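Local coordinates for uncharacterized protein (Peptoclostridium difficile 630, PDB 4YCS), which is of unknown function but, as a putative lipoprotein with a PnrA-like domain, probably serves as the substrate-binding component of an ABC transporter, at residues S6-G18 with N40-F54. Sequence-based numbering, arbitrary orientation.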
loop_
_atom_site.group_PDB
_atom_site.type_symbol
_atom_site.label_atom_id
_atom_site.label_comp_id
_atom_site.label_asym_id
_atom_site.label_seq_id
_atom_site.Cartn_x
_atom_site.Cartn_y
_atom_site.Cartn_z
ATOM N N SER A 6 -20.707 -2.681 -7.437
ATOM C CA SER A 6 -19.780 -3.822 -7.102
ATOM C C SER A 6 -18.597 -3.344 -6.210
ATOM O O SER A 6 -17.805 -2.481 -6.616
ATOM C CB SER A 6 -19.251 -4.460 -8.388
ATOM O OG SER A 6 -18.546 -5.649 -8.076
ATOM N N LYS A 7 -18.496 -3.881 -4.993
ATOM C CA LYS A 7 -17.487 -3.412 -4.043
ATOM C C LYS A 7 -16.058 -3.662 -4.549
ATOM O O LYS A 7 -15.776 -4.602 -5.241
ATOM C CB LYS A 7 -17.643 -4.060 -2.682
ATOM C CG LYS A 7 -17.266 -5.545 -2.687
ATOM C CD LYS A 7 -17.444 -6.165 -1.305
ATOM C CE LYS A 7 -16.967 -7.614 -1.317
ATOM N NZ LYS A 7 -17.295 -8.296 -0.042
ATOM N N LYS A 8 -15.175 -2.763 -4.202
ATOM C CA LYS A 8 -13.781 -2.897 -4.499
ATOM C C LYS A 8 -13.133 -3.150 -3.194
ATOM O O LYS A 8 -13.782 -2.991 -2.169
ATOM C CB LYS A 8 -13.302 -1.629 -5.185
ATOM C CG LYS A 8 -13.918 -1.541 -6.569
ATOM C CD LYS A 8 -13.020 -0.927 -7.598
ATOM C CE LYS A 8 -13.774 -0.836 -8.900
ATOM N NZ LYS A 8 -12.902 -0.262 -9.952
ATOM N N SER A 9 -11.884 -3.609 -3.209
ATOM C CA SER A 9 -11.175 -3.951 -1.985
ATOM C C SER A 9 -9.724 -3.422 -2.051
ATOM O O SER A 9 -9.122 -3.409 -3.123
ATOM C CB SER A 9 -11.189 -5.464 -1.703
ATOM O OG SER A 9 -10.619 -6.164 -2.796
ATOM N N VAL A 10 -9.220 -3.024 -0.882
ATOM C CA VAL A 10 -7.857 -2.456 -0.707
ATOM C C VAL A 10 -7.199 -3.159 0.463
ATOM O O VAL A 10 -7.809 -3.366 1.508
ATOM C CB VAL A 10 -7.939 -0.927 -0.453
ATOM C CG1 VAL A 10 -6.553 -0.323 -0.246
ATOM C CG2 VAL A 10 -8.599 -0.247 -1.611
ATOM N N SER A 11 -5.960 -3.583 0.295
ATOM C CA SER A 11 -5.195 -4.182 1.375
ATOM C C SER A 11 -3.966 -3.318 1.631
ATOM O O SER A 11 -3.373 -2.814 0.692
ATOM C CB SER A 11 -4.720 -5.582 0.995
ATOM O OG SER A 11 -4.039 -6.143 2.114
HETATM N N MSE A 12 -3.611 -3.157 2.894
HETATM C CA MSE A 12 -2.472 -2.373 3.308
HETATM C C MSE A 12 -1.533 -3.249 4.108
HETATM O O MSE A 12 -1.969 -3.927 5.030
HETATM C CB MSE A 12 -2.942 -1.169 4.146
HETATM C CG MSE A 12 -1.813 -0.260 4.567
HETATM SE SE MSE A 12 -2.487 1.404 5.395
HETATM C CE MSE A 12 -2.809 2.510 3.809
ATOM N N ILE A 13 -0.265 -3.259 3.728
ATOM C CA ILE A 13 0.789 -4.028 4.429
ATOM C C ILE A 13 1.758 -2.998 5.088
ATOM O O ILE A 13 2.232 -2.073 4.445
ATOM C CB ILE A 13 1.487 -5.074 3.523
ATOM C CG1 ILE A 13 2.576 -5.823 4.288
ATOM C CG2 ILE A 13 2.098 -4.448 2.291
ATOM C CD1 ILE A 13 3.025 -7.094 3.610
ATOM N N LEU A 14 1.988 -3.161 6.380
ATOM C CA LEU A 14 2.828 -2.242 7.170
ATOM C C LEU A 14 4.030 -2.907 7.854
ATOM O O LEU A 14 3.972 -4.042 8.283
ATOM C CB LEU A 14 1.985 -1.575 8.243
ATOM C CG LEU A 14 0.731 -0.911 7.687
ATOM C CD1 LEU A 14 -0.471 -1.775 8.007
ATOM C CD2 LEU A 14 0.548 0.489 8.231
ATOM N N ASP A 15 5.125 -2.159 7.899
ATOM C CA ASP A 15 6.368 -2.561 8.561
ATOM C C ASP A 15 6.254 -2.053 9.994
ATOM O O ASP A 15 6.200 -0.844 10.221
ATOM C CB ASP A 15 7.514 -1.883 7.829
ATOM C CG ASP A 15 8.897 -2.164 8.446
ATOM O OD1 ASP A 15 8.997 -2.971 9.406
ATOM O OD2 ASP A 15 9.881 -1.580 7.906
ATOM N N ILE A 16 6.167 -2.972 10.953
ATOM C CA ILE A 16 6.011 -2.601 12.374
ATOM C C ILE A 16 7.230 -2.912 13.268
ATOM O O ILE A 16 7.090 -2.972 14.480
ATOM C CB ILE A 16 4.747 -3.219 13.006
ATOM C CG1 ILE A 16 4.774 -4.762 12.989
ATOM C CG2 ILE A 16 3.530 -2.618 12.327
ATOM C CD1 ILE A 16 3.712 -5.402 13.873
ATOM N N GLU A 17 8.410 -3.103 12.675
ATOM C CA GLU A 17 9.641 -3.263 13.466
ATOM C C GLU A 17 10.065 -1.924 14.073
ATOM O O GLU A 17 10.228 -0.926 13.366
ATOM C CB GLU A 17 10.783 -3.826 12.625
ATOM C CG GLU A 17 12.040 -4.121 13.443
ATOM C CD GLU A 17 13.031 -5.015 12.724
ATOM O OE1 GLU A 17 13.285 -4.786 11.534
ATOM O OE2 GLU A 17 13.568 -5.945 13.356
ATOM N N GLY A 18 10.240 -1.904 15.387
ATOM C CA GLY A 18 10.612 -0.689 16.078
ATOM C C GLY A 18 9.435 0.243 16.238
ATOM O O GLY A 18 8.290 -0.184 16.195
ATOM N N ASN A 40 -17.366 2.694 -1.521
ATOM C CA ASN A 40 -17.815 1.355 -1.195
ATOM C C ASN A 40 -16.638 0.392 -1.295
ATOM O O ASN A 40 -16.428 -0.294 -2.345
ATOM C CB ASN A 40 -18.954 0.950 -2.142
ATOM C CG ASN A 40 -19.432 -0.469 -1.897
ATOM O OD1 ASN A 40 -19.232 -1.024 -0.803
ATOM N ND2 ASN A 40 -20.018 -1.085 -2.933
ATOM N N ILE A 41 -15.827 0.342 -0.237
ATOM C CA ILE A 41 -14.678 -0.501 -0.297
ATOM C C ILE A 41 -14.520 -1.346 0.949
ATOM O O ILE A 41 -14.806 -0.893 2.073
ATOM C CB ILE A 41 -13.345 0.260 -0.610
ATOM C CG1 ILE A 41 -13.032 1.301 0.427
ATOM C CG2 ILE A 41 -13.403 0.888 -1.984
ATOM C CD1 ILE A 41 -11.565 1.722 0.443
ATOM N N ASP A 42 -14.068 -2.576 0.732
ATOM C CA ASP A 42 -13.601 -3.446 1.806
ATOM C C ASP A 42 -12.150 -3.139 2.117
ATOM O O ASP A 42 -11.413 -2.859 1.183
ATOM C CB ASP A 42 -13.704 -4.909 1.376
ATOM C CG ASP A 42 -15.160 -5.400 1.347
ATOM O OD1 ASP A 42 -16.052 -4.571 1.615
ATOM O OD2 ASP A 42 -15.381 -6.617 1.072
ATOM N N THR A 43 -11.711 -3.286 3.365
ATOM C CA THR A 43 -10.292 -3.115 3.680
ATOM C C THR A 43 -9.739 -4.283 4.456
ATOM O O THR A 43 -10.488 -5.031 5.125
ATOM C CB THR A 43 -10.042 -1.793 4.492
ATOM O OG1 THR A 43 -10.678 -1.861 5.758
ATOM C CG2 THR A 43 -10.599 -0.597 3.691
ATOM N N ASN A 44 -8.415 -4.405 4.387
ATOM C CA ASN A 44 -7.678 -5.427 5.064
ATOM C C ASN A 44 -6.294 -4.851 5.398
ATOM O O ASN A 44 -5.785 -3.980 4.659
ATOM C CB ASN A 44 -7.613 -6.631 4.102
ATOM C CG ASN A 44 -6.690 -7.736 4.559
ATOM O OD1 ASN A 44 -5.530 -7.851 4.091
ATOM N ND2 ASN A 44 -7.199 -8.592 5.430
ATOM N N LYS A 45 -5.701 -5.276 6.491
ATOM C CA LYS A 45 -4.319 -4.928 6.777
ATOM C C LYS A 45 -3.487 -6.117 7.177
ATOM O O LYS A 45 -3.993 -7.067 7.757
ATOM C CB LYS A 45 -4.242 -3.859 7.849
ATOM C CG LYS A 45 -4.360 -4.378 9.277
ATOM C CD LYS A 45 -3.779 -3.346 10.242
ATOM C CE LYS A 45 -4.338 -3.509 11.639
ATOM N NZ LYS A 45 -3.990 -2.314 12.438
ATOM N N VAL A 46 -2.213 -6.064 6.824
ATOM C CA VAL A 46 -1.214 -7.040 7.215
ATOM C C VAL A 46 -0.073 -6.269 7.881
ATOM O O VAL A 46 0.320 -5.226 7.376
ATOM C CB VAL A 46 -0.709 -7.833 5.982
ATOM C CG1 VAL A 46 0.401 -8.831 6.336
ATOM C CG2 VAL A 46 -1.883 -8.563 5.373
ATOM N N GLU A 47 0.381 -6.746 9.038
ATOM C CA GLU A 47 1.502 -6.132 9.778
ATOM C C GLU A 47 2.642 -7.135 9.977
ATOM O O GLU A 47 2.411 -8.294 10.292
ATOM C CB GLU A 47 1.021 -5.656 11.125
ATOM C CG GLU A 47 0.116 -4.452 11.041
ATOM C CD GLU A 47 -0.571 -4.177 12.356
ATOM O OE1 GLU A 47 -1.510 -4.922 12.694
ATOM O OE2 GLU A 47 -0.180 -3.220 13.047
ATOM N N SER A 48 3.874 -6.699 9.783
ATOM C CA SER A 48 5.028 -7.601 9.964
ATOM C C SER A 48 6.291 -6.851 10.405
ATOM O O SER A 48 6.611 -5.806 9.852
ATOM C CB SER A 48 5.296 -8.362 8.658
ATOM O OG SER A 48 6.481 -9.143 8.745
ATOM N N ASP A 49 7.006 -7.399 11.392
ATOM C CA ASP A 49 8.336 -6.890 11.757
ATOM C C ASP A 49 9.479 -7.646 11.051
ATOM O O ASP A 49 10.632 -7.213 11.120
ATOM C CB ASP A 49 8.539 -6.862 13.296
ATOM C CG ASP A 49 8.225 -8.198 13.975
ATOM O OD1 ASP A 49 8.235 -9.248 13.301
ATOM O OD2 ASP A 49 7.963 -8.192 15.196
ATOM N N ASP A 50 9.141 -8.733 10.346
ATOM C CA ASP A 50 10.103 -9.625 9.684
ATOM C C ASP A 50 10.221 -9.387 8.156
ATOM O O ASP A 50 9.521 -10.009 7.369
ATOM C CB ASP A 50 9.691 -11.076 9.979
ATOM C CG ASP A 50 10.717 -12.095 9.513
ATOM O OD1 ASP A 50 11.753 -11.698 8.963
ATOM O OD2 ASP A 50 10.478 -13.308 9.686
ATOM N N SER A 51 11.170 -8.540 7.747
ATOM C CA SER A 51 11.335 -8.154 6.333
ATOM C C SER A 51 11.607 -9.315 5.402
ATOM O O SER A 51 11.373 -9.202 4.202
ATOM C CB SER A 51 12.439 -7.099 6.142
ATOM O OG SER A 51 13.728 -7.682 6.222
ATOM N N SER A 52 12.111 -10.423 5.933
ATOM C CA SER A 52 12.348 -11.602 5.106
ATOM C C SER A 52 11.075 -12.215 4.505
ATOM O O SER A 52 11.162 -12.940 3.536
ATOM C CB SER A 52 13.052 -12.684 5.928
ATOM O OG SER A 52 12.110 -13.332 6.766
ATOM N N THR A 53 9.915 -11.952 5.103
ATOM C CA THR A 53 8.659 -12.546 4.647
ATOM C C THR A 53 7.815 -11.574 3.787
ATOM O O THR A 53 6.727 -11.943 3.337
ATOM C CB THR A 53 7.803 -12.997 5.849
ATOM O OG1 THR A 53 7.325 -11.845 6.563
ATOM C CG2 THR A 53 8.624 -13.906 6.795
ATOM N N PHE A 54 8.323 -10.351 3.593
ATOM C CA PHE A 54 7.628 -9.282 2.882
ATOM C C PHE A 54 7.207 -9.701 1.468
ATOM O O PHE A 54 6.062 -9.527 1.126
ATOM C CB PHE A 54 8.455 -7.982 2.830
ATOM C CG PHE A 54 8.535 -7.207 4.154
ATOM C CD1 PHE A 54 7.847 -7.597 5.286
ATOM C CD2 PHE A 54 9.288 -6.049 4.223
ATOM C CE1 PHE A 54 7.937 -6.871 6.462
ATOM C CE2 PHE A 54 9.378 -5.323 5.394
ATOM C CZ PHE A 54 8.709 -5.741 6.517
#
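Lys8 O takes the N-H of Asp42 and Asp42 O that of Val10, the first steps of a parallel ladder between strands 8-15 and 41-48 in which alternate residues of each strand supply both N-H and C=O. The same pattern climbs through Asn44, Met12, Val46, Leu14 and Ser48 to Ile16 N, which reaches Ser48 O. The rung Asn44 N to Val10 O is weak, whereas Val46 N to Met12 O and Leu14 N to Val46 O are both 2.8 Å.

Polar side chains add links on the face of Ser9, Ser11 and Ile13. Ser11 OG donates to a lone pair of Asn44 OD1 in the carbonyl plane, 3.0 Å away; with chi1 at -177° the hydroxyl swings away from the Ser11 N to lie beside its carbonyl carbon, which carries it to Asn44 OD1. Near the strand starts, Lys7 stretches its extended chain across the Asp42 carboxylate, and NZ meets the syn side of OD2 at 2.8 Å in a salt bridge.

Apolar contacts fall on both faces of the sheet. Ile13 CD1 lies alongside Val46 CG1 at 4.2 Å, and on the other face Val10 CG2 touches Ile41 CD1 at 4.1 Å. Leu14 CD1 rests against Glu47 CG, the aliphatic part of that acid. At the C-terminal end of strand 8-15, Asp15 OD1 faces the edge of the Phe54 ring, 4.0 Å from CZ, with carboxylate and ring planes 71° apart; Arg75 pairs with Asp15 OD2 and Glu17 OE1.

Helix 22-38 packs over Val10, Met12 and Leu14, completing a beta-alpha-beta crossover that places 41-48 at the sheet edge, as in the Rossmann-like lobes of periplasmic binding proteins.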